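Local coordinates for epidermin leader peptide processing serine protease EpiP (PDB 3QFH), which probably cleaves the leader peptide from the precursor of the lantibiotic epidermin, as a subtilisin-like serine endopeptidase, at residues Gly178-Gly183 / Ile367-Asn372; Lys218-Ala223 / Gln261-Tyr266; Ile231-Gly236 / Ser272-Ala277; Ala278-Ile283 / Ser326-Phe331; Ile338-Gly343 / Thr386-Gly391. All coordinates share one frame; numbering follows the deposited sequence.

Contact 1 of 5, residues Gly178-Gly183 / Ile367-Asn372; sequences GTMVSG and ILTTAN
Thr179 meets the strand with its side chain and its carbonyl. Its methyl CG2 stands anti to the backbone N and rests on the backbone of Ala371, 3.5 Å from Ala371 O. The side chains of Thr179 and Asn372 meet nearly perpendicular. The Thr179 hydroxyl is hydrogen-bonded to Asp173 and to the backbone N of Met134. Asn372 ND2 bonds to the backbone O of Asp173. The carbonyl of Thr179 takes a bond from the hydroxyl of Thr370, OG1 to O 2.7 Å. That donor sits above the carbonyl plane. The helical N-H of Gly183 reaches the same oxygen from the other face.

Met180 follows. Its CA makes a C-H...O contact with Thr370 O at 3.2 Å, and its CB packs on the methyl CG2 of Thr369 at 3.5 Å. The rest of its chain is extended and leads away. Its carbonyl accepts from Thr369 OG1 at 2.7 Å, here in the carbonyl plane and on a lone pair. With chi1 -166°, Thr369 turns its hydroxyl anti to its own N and onto this oxygen. Gln184 NE2 is the second partner of that hydroxyl. One turn on, the bare CA of Gly183 sits 3.2 Å from Thr370 OG1.

Helix 177-186 begins at His177, the probable catalytic histidine of the subtilase triad with Asp130 and Ser383. The strand crosses this helix at 106°. Two neighbouring hydroxyls thus clasp two successive helix carbonyls, giving a largely buried, polar attachment between hairpin strand 367-370 and the helix.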
# COMPACT_ATOMS: atom_id res chain seq x y z
N GLY A 178 -7.87 -5.26 4.59
CA GLY A 178 -7.00 -4.57 5.56
C GLY A 178 -6.65 -5.47 6.73
O GLY A 178 -5.53 -5.44 7.23
N THR A 179 -7.61 -6.28 7.16
CA THR A 179 -7.36 -7.21 8.26
C THR A 179 -6.29 -8.25 7.89
O THR A 179 -5.47 -8.62 8.72
CB THR A 179 -8.65 -7.88 8.73
OG1 THR A 179 -9.55 -6.85 9.20
CG2 THR A 179 -8.36 -8.86 9.85
N MET A 180 -6.30 -8.69 6.64
CA MET A 180 -5.34 -9.69 6.17
C MET A 180 -3.94 -9.10 6.11
O MET A 180 -2.96 -9.75 6.47
CB MET A 180 -5.74 -10.18 4.78
CG MET A 180 -7.12 -10.82 4.70
SD MET A 180 -7.50 -11.33 3.03
CE MET A 180 -9.28 -11.52 3.05
N VAL A 181 -3.87 -7.85 5.66
CA VAL A 181 -2.62 -7.15 5.56
C VAL A 181 -2.04 -6.89 6.94
O VAL A 181 -0.86 -7.10 7.17
CB VAL A 181 -2.78 -5.81 4.75
CG1 VAL A 181 -1.55 -4.94 4.91
CG2 VAL A 181 -3.05 -6.11 3.26
N SER A 182 -2.88 -6.45 7.87
CA SER A 182 -2.42 -6.13 9.23
C SER A 182 -1.83 -7.33 9.94
O SER A 182 -0.91 -7.18 10.76
CB SER A 182 -3.58 -5.59 10.04
OG SER A 182 -4.10 -4.44 9.41
N GLY A 183 -2.36 -8.51 9.65
CA GLY A 183 -1.84 -9.72 10.24
C GLY A 183 -0.41 -10.01 9.82
O GLY A 183 0.40 -10.48 10.64
N ILE A 367 -1.05 -17.95 1.51
CA ILE A 367 -0.62 -17.33 2.74
C ILE A 367 -1.72 -17.35 3.81
O ILE A 367 -2.81 -16.82 3.61
CB ILE A 367 -0.29 -15.84 2.49
CG1 ILE A 367 0.70 -15.66 1.30
CG2 ILE A 367 0.19 -15.18 3.78
CD1 ILE A 367 2.06 -16.21 1.51
N LEU A 368 -1.39 -17.92 4.96
CA LEU A 368 -2.30 -17.98 6.06
C LEU A 368 -2.24 -16.63 6.77
O LEU A 368 -1.17 -16.17 7.14
CB LEU A 368 -1.90 -19.12 7.01
CG LEU A 368 -2.71 -19.29 8.30
CD1 LEU A 368 -4.20 -19.53 8.02
CD2 LEU A 368 -2.14 -20.43 9.10
N THR A 369 -3.38 -15.95 6.90
CA THR A 369 -3.37 -14.67 7.59
C THR A 369 -4.64 -14.49 8.39
O THR A 369 -5.55 -15.32 8.32
CB THR A 369 -3.13 -13.48 6.60
OG1 THR A 369 -2.80 -12.28 7.32
CG2 THR A 369 -4.33 -13.26 5.68
N THR A 370 -4.67 -13.41 9.17
CA THR A 370 -5.82 -13.05 9.96
C THR A 370 -6.98 -12.59 9.08
O THR A 370 -6.79 -11.80 8.14
CB THR A 370 -5.47 -11.88 10.91
OG1 THR A 370 -4.87 -10.82 10.14
CG2 THR A 370 -4.51 -12.34 11.97
N ALA A 371 -8.18 -13.06 9.42
CA ALA A 371 -9.39 -12.74 8.69
C ALA A 371 -10.32 -11.82 9.49
O ALA A 371 -10.26 -11.71 10.73
CB ALA A 371 -10.12 -14.03 8.27
N ASN A 372 -11.21 -11.18 8.75
CA ASN A 372 -12.14 -10.23 9.31
C ASN A 372 -13.34 -10.86 10.07
O ASN A 372 -14.31 -10.17 10.40
CB ASN A 372 -12.60 -9.31 8.16
CG ASN A 372 -13.29 -8.09 8.63
OD1 ASN A 372 -12.94 -7.54 9.69
ND2 ASN A 372 -14.28 -7.63 7.85

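Contact 2 of 5, residues Lys218-Ala223 / Gln261-Tyr266; sequences KAIVQA and QKAINY
Ile220 and Ala263 meet at the middle of two helices that run almost parallel, 8° apart with axes 8.6 Å from each other. The CB atoms of Ile220 and Ala263 are 3.9 Å apart. Ile220 has chi1 -66°, which places its methyl CG2 anti to the backbone N. That branch lies over the Ala263 backbone, with CG2 3.6 Å from Ala263 O. The other branch is extended and carries CD1 past Ala263 to the flank of Ile264, where it meets CG1 at 4.3 Å.

Val221 makes the second half of the contact. Its two methyls divide the work. CG2, anti to the carbonyl carbon, faces both Ala263 CB at 4.2 Å and the CD2 corner of the Tyr266 ring. CG1, anti to the backbone N, comes obliquely to the ring and lies 3.8 Å from Tyr266 CE2. Tyr266 has its ring anti to its N, chi1 -179°, and this carries the ring across to Val221. The valine stands roughly perpendicular to the tyrosine. The hydroxyl of Tyr266 bonds to Asn225 at the end of helix 213-225.

Ala263 lies where the backbones come closest, its CA 5.8 Å from Val221 CA. The side chains that meet are mostly apolar, with no polar bond between them. Both helices pack on the same side of the central parallel sheet. Ile220 continues onto Ile129 and Ile233, Ala223 lies on Ile231, and Ile264 reaches Pro307 and Val313.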
# COMPACT_ATOMS: atom_id res chain seq x y z
N LYS A 218 -4.39 11.60 0.83
CA LYS A 218 -4.59 12.24 2.12
C LYS A 218 -4.17 11.29 3.26
O LYS A 218 -3.65 11.73 4.27
CB LYS A 218 -6.02 12.71 2.27
CG LYS A 218 -6.23 13.63 3.46
CD LYS A 218 -7.66 14.12 3.52
CE LYS A 218 -7.86 15.12 4.64
NZ LYS A 218 -9.25 15.61 4.64
N ALA A 219 -4.41 10.00 3.08
CA ALA A 219 -4.02 9.00 4.07
C ALA A 219 -2.49 8.95 4.22
O ALA A 219 -1.97 8.79 5.34
CB ALA A 219 -4.61 7.59 3.73
N ILE A 220 -1.77 9.09 3.11
CA ILE A 220 -0.31 9.09 3.16
C ILE A 220 0.18 10.32 3.94
O ILE A 220 1.05 10.21 4.79
CB ILE A 220 0.30 9.09 1.76
CG1 ILE A 220 -0.04 7.77 1.07
CG2 ILE A 220 1.83 9.28 1.83
CD1 ILE A 220 0.42 7.70 -0.33
N VAL A 221 -0.40 11.47 3.65
CA VAL A 221 -0.07 12.69 4.38
C VAL A 221 -0.41 12.57 5.87
O VAL A 221 0.36 12.99 6.75
CB VAL A 221 -0.80 13.92 3.75
CG1 VAL A 221 -0.68 15.13 4.65
CG2 VAL A 221 -0.23 14.23 2.35
N GLN A 222 -1.57 11.99 6.17
CA GLN A 222 -1.98 11.84 7.55
C GLN A 222 -1.02 10.92 8.32
O GLN A 222 -0.61 11.24 9.45
CB GLN A 222 -3.40 11.27 7.63
CG GLN A 222 -3.92 11.20 9.04
CD GLN A 222 -4.07 12.58 9.64
OE1 GLN A 222 -4.76 13.43 9.09
NE2 GLN A 222 -3.40 12.80 10.77
N ALA A 223 -0.66 9.81 7.70
CA ALA A 223 0.25 8.81 8.28
C ALA A 223 1.61 9.44 8.58
O ALA A 223 2.18 9.22 9.66
CB ALA A 223 0.42 7.62 7.35
N GLN A 261 2.04 11.33 -6.12
CA GLN A 261 3.49 11.49 -6.09
C GLN A 261 3.88 12.56 -5.06
O GLN A 261 4.86 12.40 -4.37
CB GLN A 261 4.07 11.88 -7.46
CG GLN A 261 5.59 12.05 -7.46
CD GLN A 261 6.31 10.75 -7.16
OE1 GLN A 261 6.55 9.95 -8.06
NE2 GLN A 261 6.64 10.53 -5.89
N LYS A 262 3.09 13.63 -4.96
CA LYS A 262 3.39 14.68 -3.97
C LYS A 262 3.18 14.17 -2.54
O LYS A 262 3.93 14.53 -1.65
CB LYS A 262 2.59 15.96 -4.23
CG LYS A 262 3.05 16.71 -5.47
CD LYS A 262 2.09 17.82 -5.92
CE LYS A 262 1.99 18.97 -4.93
NZ LYS A 262 1.07 20.07 -5.42
N ALA A 263 2.20 13.31 -2.33
CA ALA A 263 1.97 12.73 -1.00
C ALA A 263 3.20 11.91 -0.58
O ALA A 263 3.71 12.05 0.52
CB ALA A 263 0.72 11.84 -1.02
N ILE A 264 3.66 11.05 -1.49
CA ILE A 264 4.86 10.21 -1.29
C ILE A 264 6.12 11.06 -0.95
O ILE A 264 6.87 10.75 -0.03
CB ILE A 264 5.09 9.32 -2.55
CG1 ILE A 264 3.96 8.28 -2.64
CG2 ILE A 264 6.45 8.60 -2.51
CD1 ILE A 264 3.91 7.51 -3.94
N ASN A 265 6.32 12.15 -1.67
CA ASN A 265 7.47 13.02 -1.43
C ASN A 265 7.30 13.79 -0.13
O ASN A 265 8.28 14.10 0.55
CB ASN A 265 7.71 13.94 -2.63
CG ASN A 265 8.13 13.17 -3.89
OD1 ASN A 265 8.52 12.00 -3.82
ND2 ASN A 265 8.08 13.82 -5.03
N TYR A 266 6.06 14.09 0.21
CA TYR A 266 5.75 14.74 1.47
C TYR A 266 6.14 13.77 2.61
O TYR A 266 6.81 14.17 3.57
CB TYR A 266 4.27 15.10 1.55
CG TYR A 266 3.84 15.80 2.83
CD1 TYR A 266 3.82 17.18 2.92
CD2 TYR A 266 3.47 15.06 3.94
CE1 TYR A 266 3.42 17.81 4.10
CE2 TYR A 266 3.07 15.68 5.10
CZ TYR A 266 3.05 17.05 5.18
OH TYR A 266 2.66 17.64 6.35

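Contact 3 of 5, residues Ile231-Gly236 / Ser272-Ala277; sequences INISVG and SIVVAA
Ile231 and Ile233 hold the tight part of this contact, a stretch of parallel ladder with Val274 and Ala276 across from them. Four backbone bonds join the strands. Ile231 N gives to Ile273 O at 2.8 Å, and Ile231 O accepts from Val275 N at 2.9 Å. Ile233 repeats the pattern, with N to Val275 O at 2.8 Å and O from Ala277 N at 3.0 Å. The inner two are the straighter, at 178° and 170°, and the outer two bend to about 150°.

Side chains tighten one face further. Ile233 has an extended chain, which brings CD1 to within 3.5 Å of Val274 CG1. Ile231 CD1 reaches the CB of Ser272 at 3.8 Å. The hydroxyl of Ser272 is turned to Asn228 O.

These are neighbouring strands of the seven-stranded parallel sheet of the subtilisin-like fold. The connection between them includes helix 254-269, which gives a beta-alpha-beta crossover. Helices 213-225 and 254-269 cover the isoleucine face. Val275 lies on the other face, against Thr386 and Ser390 of helix 382-400.

Past Ile233 the ladder ends and the packing becomes looser. Ala277 CB still touches Ser234 O at 3.7 Å, but the chains then part. A water bridges them, donating to both Val235 O, at 2.6 Å, and Ala277 O. Val235 points away from the second strand. Ser234 here touches His177 of the probable catalytic triad and makes a weak bond to Ser383 O.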
# COMPACT_ATOMS: atom_id res chain seq x y z
N ILE A 231 5.06 3.32 5.90
CA ILE A 231 3.72 3.45 5.37
C ILE A 231 3.52 2.38 4.31
O ILE A 231 4.21 2.40 3.28
CB ILE A 231 3.49 4.86 4.74
CG1 ILE A 231 3.75 5.96 5.77
CG2 ILE A 231 2.05 4.95 4.20
CD1 ILE A 231 3.67 7.42 5.20
N ASN A 232 2.59 1.47 4.57
CA ASN A 232 2.32 0.33 3.67
C ASN A 232 1.12 0.60 2.78
O ASN A 232 0.02 0.84 3.27
CB ASN A 232 2.07 -0.93 4.53
CG ASN A 232 1.95 -2.19 3.73
OD1 ASN A 232 2.94 -2.90 3.52
ND2 ASN A 232 0.75 -2.46 3.22
N ILE A 233 1.33 0.56 1.47
CA ILE A 233 0.26 0.77 0.50
C ILE A 233 0.13 -0.49 -0.36
O ILE A 233 0.98 -0.79 -1.20
CB ILE A 233 0.51 1.99 -0.40
CG1 ILE A 233 0.91 3.20 0.45
CG2 ILE A 233 -0.74 2.34 -1.19
CD1 ILE A 233 1.26 4.42 -0.39
N SER A 234 -0.92 -1.25 -0.10
CA SER A 234 -1.16 -2.47 -0.84
C SER A 234 -2.03 -2.19 -2.09
O SER A 234 -2.10 -3.01 -3.00
CB SER A 234 -1.73 -3.56 0.10
OG SER A 234 -0.71 -4.06 1.02
N VAL A 235 -2.65 -1.01 -2.16
CA VAL A 235 -3.50 -0.64 -3.31
C VAL A 235 -2.70 -0.12 -4.49
O VAL A 235 -1.79 0.71 -4.36
CB VAL A 235 -4.58 0.44 -2.96
CG1 VAL A 235 -3.94 1.77 -2.60
CG2 VAL A 235 -5.53 0.64 -4.14
N GLY A 236 -3.07 -0.61 -5.66
CA GLY A 236 -2.46 -0.19 -6.89
C GLY A 236 -3.56 0.33 -7.79
O GLY A 236 -4.74 0.21 -7.47
N SER A 272 9.40 9.45 6.51
CA SER A 272 8.65 8.21 6.46
C SER A 272 9.01 7.53 5.15
O SER A 272 9.31 8.21 4.16
CB SER A 272 7.14 8.42 6.49
OG SER A 272 6.71 8.96 7.72
N ILE A 273 9.04 6.21 5.18
CA ILE A 273 9.31 5.39 4.01
C ILE A 273 7.97 4.87 3.53
O ILE A 273 7.15 4.41 4.34
CB ILE A 273 10.17 4.13 4.40
CG1 ILE A 273 11.42 4.52 5.20
CG2 ILE A 273 10.53 3.32 3.16
CD1 ILE A 273 12.18 3.32 5.76
N VAL A 274 7.76 4.90 2.21
CA VAL A 274 6.55 4.39 1.59
C VAL A 274 6.88 3.07 0.87
O VAL A 274 7.78 3.02 0.01
CB VAL A 274 5.96 5.41 0.58
CG1 VAL A 274 4.77 4.78 -0.21
CG2 VAL A 274 5.52 6.69 1.28
N VAL A 275 6.17 2.01 1.24
CA VAL A 275 6.32 0.69 0.66
C VAL A 275 5.04 0.36 -0.12
O VAL A 275 3.94 0.37 0.44
CB VAL A 275 6.53 -0.37 1.75
CG1 VAL A 275 6.81 -1.77 1.12
CG2 VAL A 275 7.67 0.08 2.69
N ALA A 276 5.20 0.03 -1.38
CA ALA A 276 4.08 -0.18 -2.24
C ALA A 276 4.11 -1.56 -2.89
O ALA A 276 5.17 -2.07 -3.24
CB ALA A 276 4.09 0.90 -3.34
N ALA A 277 2.94 -2.13 -3.06
CA ALA A 277 2.81 -3.43 -3.71
C ALA A 277 2.91 -3.29 -5.21
O ALA A 277 2.33 -2.38 -5.80
CB ALA A 277 1.46 -4.06 -3.36
O HOH W 1 0.48 -0.39 -5.01

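Contact 4 of 5, residues Ala278-Ile283 / Ser326-Phe331; sequences AGNDGI and SEFSNF
Asn330 reaches into the loop 279-283 and ties it. Its side-chain oxygen takes two backbone N-H groups. Ile283 N reaches Asn330 OD1 at 3.1 Å in an almost straight bond, 178° at the hydrogen. Asp281 N reaches the same OD1 at 3.0 Å, more bent, from the opposite face of the amide plane. The backbone of Asn330 adds a third tie, N to Gly279 O at 2.9 Å. The next residue closes the set, Phe331 N bonding to Ile283 O at 3.1 Å. Gly279 CA packs against Asn330 ND2 at 3.3 Å, and Gly282 takes a positive phi of 57°.

Two loops are joined here at the C-terminal ends of neighbouring strands of the subtilisin-like sheet, 273-277 and 314-319. Ile283 CG1 lies alongside the amide of Asn330, 3.6 Å from its OD1. Asn280 and Phe328 also lie side by side, with Asn280 OD1 3.4 Å from Phe328 CD2.

Further out, Asn330 ND2 is hydrogen-bonded to Asp305 OD2 and Tyr238 OH, which probably helps to hold the amide's rotation. Asn280, probably the counterpart of the subtilisin oxyanion-hole asparagine, bonds through OD1 to Thr382 N, next to the probable nucleophile Ser383.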
# COMPACT_ATOMS: atom_id res chain seq x y z
N ALA A 278 3.63 -4.22 -5.82
CA ALA A 278 3.65 -4.30 -7.26
C ALA A 278 2.24 -4.76 -7.63
O ALA A 278 1.50 -5.26 -6.78
CB ALA A 278 4.68 -5.29 -7.72
N GLY A 279 1.86 -4.58 -8.89
CA GLY A 279 0.54 -5.00 -9.35
C GLY A 279 0.46 -6.51 -9.41
O GLY A 279 1.50 -7.21 -9.32
N ASN A 280 -0.76 -7.01 -9.56
CA ASN A 280 -1.04 -8.42 -9.60
C ASN A 280 -1.51 -8.92 -10.97
O ASN A 280 -2.33 -9.80 -11.04
CB ASN A 280 -2.09 -8.77 -8.54
CG ASN A 280 -1.58 -8.58 -7.13
OD1 ASN A 280 -1.09 -9.51 -6.52
ND2 ASN A 280 -1.65 -7.36 -6.63
N ASP A 281 -0.97 -8.38 -12.05
CA ASP A 281 -1.41 -8.78 -13.39
C ASP A 281 -0.35 -9.52 -14.17
O ASP A 281 -0.51 -9.75 -15.36
CB ASP A 281 -1.87 -7.55 -14.13
CG ASP A 281 -3.04 -6.89 -13.45
OD1 ASP A 281 -4.06 -7.58 -13.25
OD2 ASP A 281 -2.95 -5.71 -13.10
N GLY A 282 0.74 -9.87 -13.51
CA GLY A 282 1.83 -10.60 -14.15
C GLY A 282 2.43 -9.91 -15.35
O GLY A 282 2.87 -10.57 -16.30
N ILE A 283 2.48 -8.58 -15.35
CA ILE A 283 3.04 -7.90 -16.51
C ILE A 283 4.39 -7.21 -16.25
O ILE A 283 4.68 -6.76 -15.14
CB ILE A 283 2.03 -6.89 -17.10
CG1 ILE A 283 1.90 -5.66 -16.22
CG2 ILE A 283 0.66 -7.53 -17.33
CD1 ILE A 283 0.84 -4.70 -16.72
N SER A 326 5.96 -15.04 -8.14
CA SER A 326 4.58 -15.43 -8.32
C SER A 326 4.16 -15.12 -9.75
O SER A 326 4.54 -14.08 -10.31
CB SER A 326 3.69 -14.67 -7.36
OG SER A 326 4.04 -14.91 -6.03
N GLU A 327 3.34 -15.99 -10.34
CA GLU A 327 2.90 -15.80 -11.72
C GLU A 327 2.07 -14.52 -11.90
O GLU A 327 2.05 -13.92 -12.97
CB GLU A 327 2.11 -17.03 -12.23
CG GLU A 327 0.73 -17.27 -11.62
CD GLU A 327 0.75 -17.85 -10.21
OE1 GLU A 327 -0.36 -18.06 -9.68
OE2 GLU A 327 1.84 -18.09 -9.61
N PHE A 328 1.41 -14.09 -10.84
CA PHE A 328 0.59 -12.88 -10.90
C PHE A 328 1.37 -11.60 -10.59
O PHE A 328 0.83 -10.52 -10.70
CB PHE A 328 -0.58 -13.00 -9.92
CG PHE A 328 -0.18 -13.33 -8.48
CD1 PHE A 328 -0.42 -14.59 -7.96
CD2 PHE A 328 0.41 -12.38 -7.67
CE1 PHE A 328 -0.07 -14.92 -6.67
CE2 PHE A 328 0.76 -12.69 -6.35
CZ PHE A 328 0.52 -13.96 -5.85
N SER A 329 2.63 -11.70 -10.19
CA SER A 329 3.35 -10.49 -9.80
C SER A 329 3.84 -9.66 -10.98
O SER A 329 4.47 -10.16 -11.90
CB SER A 329 4.57 -10.82 -8.93
OG SER A 329 5.10 -9.61 -8.36
N ASN A 330 3.53 -8.38 -10.96
CA ASN A 330 4.14 -7.50 -11.93
C ASN A 330 5.64 -7.48 -11.62
O ASN A 330 6.08 -7.89 -10.52
CB ASN A 330 3.57 -6.08 -11.85
CG ASN A 330 2.17 -5.96 -12.44
OD1 ASN A 330 1.54 -6.94 -12.88
ND2 ASN A 330 1.67 -4.73 -12.47
N PHE A 331 6.43 -7.06 -12.59
CA PHE A 331 7.86 -6.96 -12.44
C PHE A 331 8.44 -6.08 -13.55
O PHE A 331 7.70 -5.56 -14.39
CB PHE A 331 8.47 -8.35 -12.56
CG PHE A 331 8.27 -8.98 -13.91
CD1 PHE A 331 9.30 -8.99 -14.85
CD2 PHE A 331 7.05 -9.55 -14.26
CE1 PHE A 331 9.12 -9.55 -16.09
CE2 PHE A 331 6.86 -10.12 -15.51
CZ PHE A 331 7.90 -10.12 -16.43

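Contact 5 of 5, residues Ile338-Gly343 / Thr386-Gly391; sequences IAAPGG and TPKVSG
Strand 338-341 crosses helix 386-391 at 111°, with the axes 7.5 Å apart and Ala340 nearest to Lys388. Ile338 and Ala340 both point to the helix, and Val389 answers them. One methyl does this work. Val389 CG2 lies 4.0 Å from Ile338 CG2 and also 4.0 Å from Ala340 CB. The side chains of Ile338 and Val389 run alongside one another, pointing opposite ways. The first torsion of Val389 leaves CG2 anti to the carbonyl carbon and facing the strand.

Lys388 covers the other end. Its CB touches Ala340 CB, and its chain then runs out over Pro341, with the two CD atoms 3.9 Å apart. Beyond CG the chain is extended until chi4, 64°. This turn brings NZ to Pro341 O at 3.0 Å, tilted 19° from the carbonyl plane. The same ammonium group also bonds to Gln184 and to Leu384 O, and forms a salt bridge with Asp104. Ile108 of helix 103-108 packs on the chain of Lys388.

Strand 338-341 is an edge of the central parallel sheet. Helix 382-400 carries the probable nucleophile Ser383 at its start and lies across one face of that sheet. The contact therefore has an apolar part at Val389 and a polar part at Lys388. The buried charge of the lysine is probably balanced by Asp104 and spread over its oxygen partners, which join the strand, this helix and helices 103-108 and 177-186.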
# COMPACT_ATOMS: atom_id res chain seq x y z
N ILE A 338 12.50 -5.33 -4.36
CA ILE A 338 12.61 -6.45 -3.47
C ILE A 338 11.39 -7.36 -3.65
O ILE A 338 10.38 -6.97 -4.19
CB ILE A 338 12.66 -5.92 -2.01
CG1 ILE A 338 13.02 -7.02 -1.01
CG2 ILE A 338 11.34 -5.27 -1.64
CD1 ILE A 338 13.44 -6.47 0.37
N ALA A 339 11.49 -8.59 -3.16
CA ALA A 339 10.39 -9.51 -3.21
C ALA A 339 10.18 -10.18 -1.84
O ALA A 339 11.12 -10.38 -1.09
CB ALA A 339 10.65 -10.56 -4.28
N ALA A 340 8.93 -10.49 -1.52
CA ALA A 340 8.62 -11.22 -0.29
C ALA A 340 7.54 -12.25 -0.68
O ALA A 340 6.89 -12.08 -1.71
CB ALA A 340 8.14 -10.28 0.80
N PRO A 341 7.37 -13.32 0.12
CA PRO A 341 6.35 -14.35 -0.19
C PRO A 341 4.91 -13.83 -0.22
O PRO A 341 4.43 -13.22 0.76
CB PRO A 341 6.51 -15.34 0.96
CG PRO A 341 7.93 -15.16 1.42
CD PRO A 341 8.17 -13.69 1.29
N GLY A 342 4.25 -14.03 -1.35
CA GLY A 342 2.88 -13.61 -1.50
C GLY A 342 1.98 -14.73 -2.01
O GLY A 342 0.79 -14.54 -2.11
N GLY A 343 2.57 -15.86 -2.38
CA GLY A 343 1.82 -17.02 -2.79
C GLY A 343 1.76 -17.31 -4.26
O GLY A 343 2.46 -16.72 -5.06
N THR A 386 4.01 -7.31 0.59
CA THR A 386 4.39 -5.96 0.93
C THR A 386 4.44 -5.68 2.43
O THR A 386 5.38 -5.06 2.91
CB THR A 386 3.44 -4.95 0.19
OG1 THR A 386 3.50 -5.21 -1.21
CG2 THR A 386 3.83 -3.54 0.43
N PRO A 387 3.43 -6.15 3.20
CA PRO A 387 3.49 -5.91 4.65
C PRO A 387 4.67 -6.56 5.33
O PRO A 387 5.10 -6.08 6.40
CB PRO A 387 2.16 -6.49 5.17
CG PRO A 387 1.64 -7.33 4.05
CD PRO A 387 2.11 -6.66 2.80
N LYS A 388 5.19 -7.64 4.73
CA LYS A 388 6.38 -8.33 5.26
C LYS A 388 7.61 -7.41 5.20
O LYS A 388 8.42 -7.35 6.15
CB LYS A 388 6.63 -9.64 4.51
CG LYS A 388 5.56 -10.72 4.71
CD LYS A 388 5.98 -12.03 4.04
CE LYS A 388 4.97 -13.14 4.28
NZ LYS A 388 3.67 -12.82 3.67
N VAL A 389 7.72 -6.69 4.08
CA VAL A 389 8.79 -5.73 3.87
C VAL A 389 8.58 -4.53 4.77
O VAL A 389 9.55 -4.03 5.37
CB VAL A 389 8.90 -5.31 2.40
CG1 VAL A 389 9.91 -4.16 2.22
CG2 VAL A 389 9.27 -6.52 1.52
N SER A 390 7.34 -4.04 4.89
CA SER A 390 7.08 -2.89 5.79
C SER A 390 7.47 -3.26 7.22
O SER A 390 8.13 -2.48 7.93
CB SER A 390 5.61 -2.46 5.77
OG SER A 390 5.22 -1.94 4.51
N GLY A 391 7.03 -4.42 7.67
CA GLY A 391 7.38 -4.89 9.01
C GLY A 391 8.88 -4.98 9.23
O GLY A 391 9.39 -4.58 10.28

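Overall arrangement
From the N terminus, contact 1 opens first, at helix 177-186, and closes only at strand 367-370. Contacts 2, 3 and 4 all fall within that span. Contacts 2 and 3 cross because their segments alternate along the chain, each helix of contact 2 leading into a strand of contact 3. Contact 4 opens directly after strand 273-277, closes at 326-331 and links the loops beyond the sheet. Contact 5 starts inside the span of contact 1 and closes after it, so those two cross. It lays helix 382-400 on the sheet. That helix meets contact 3 through Thr386, and Ser326 of contact 4 probably bonds to Gly343 of contact 5.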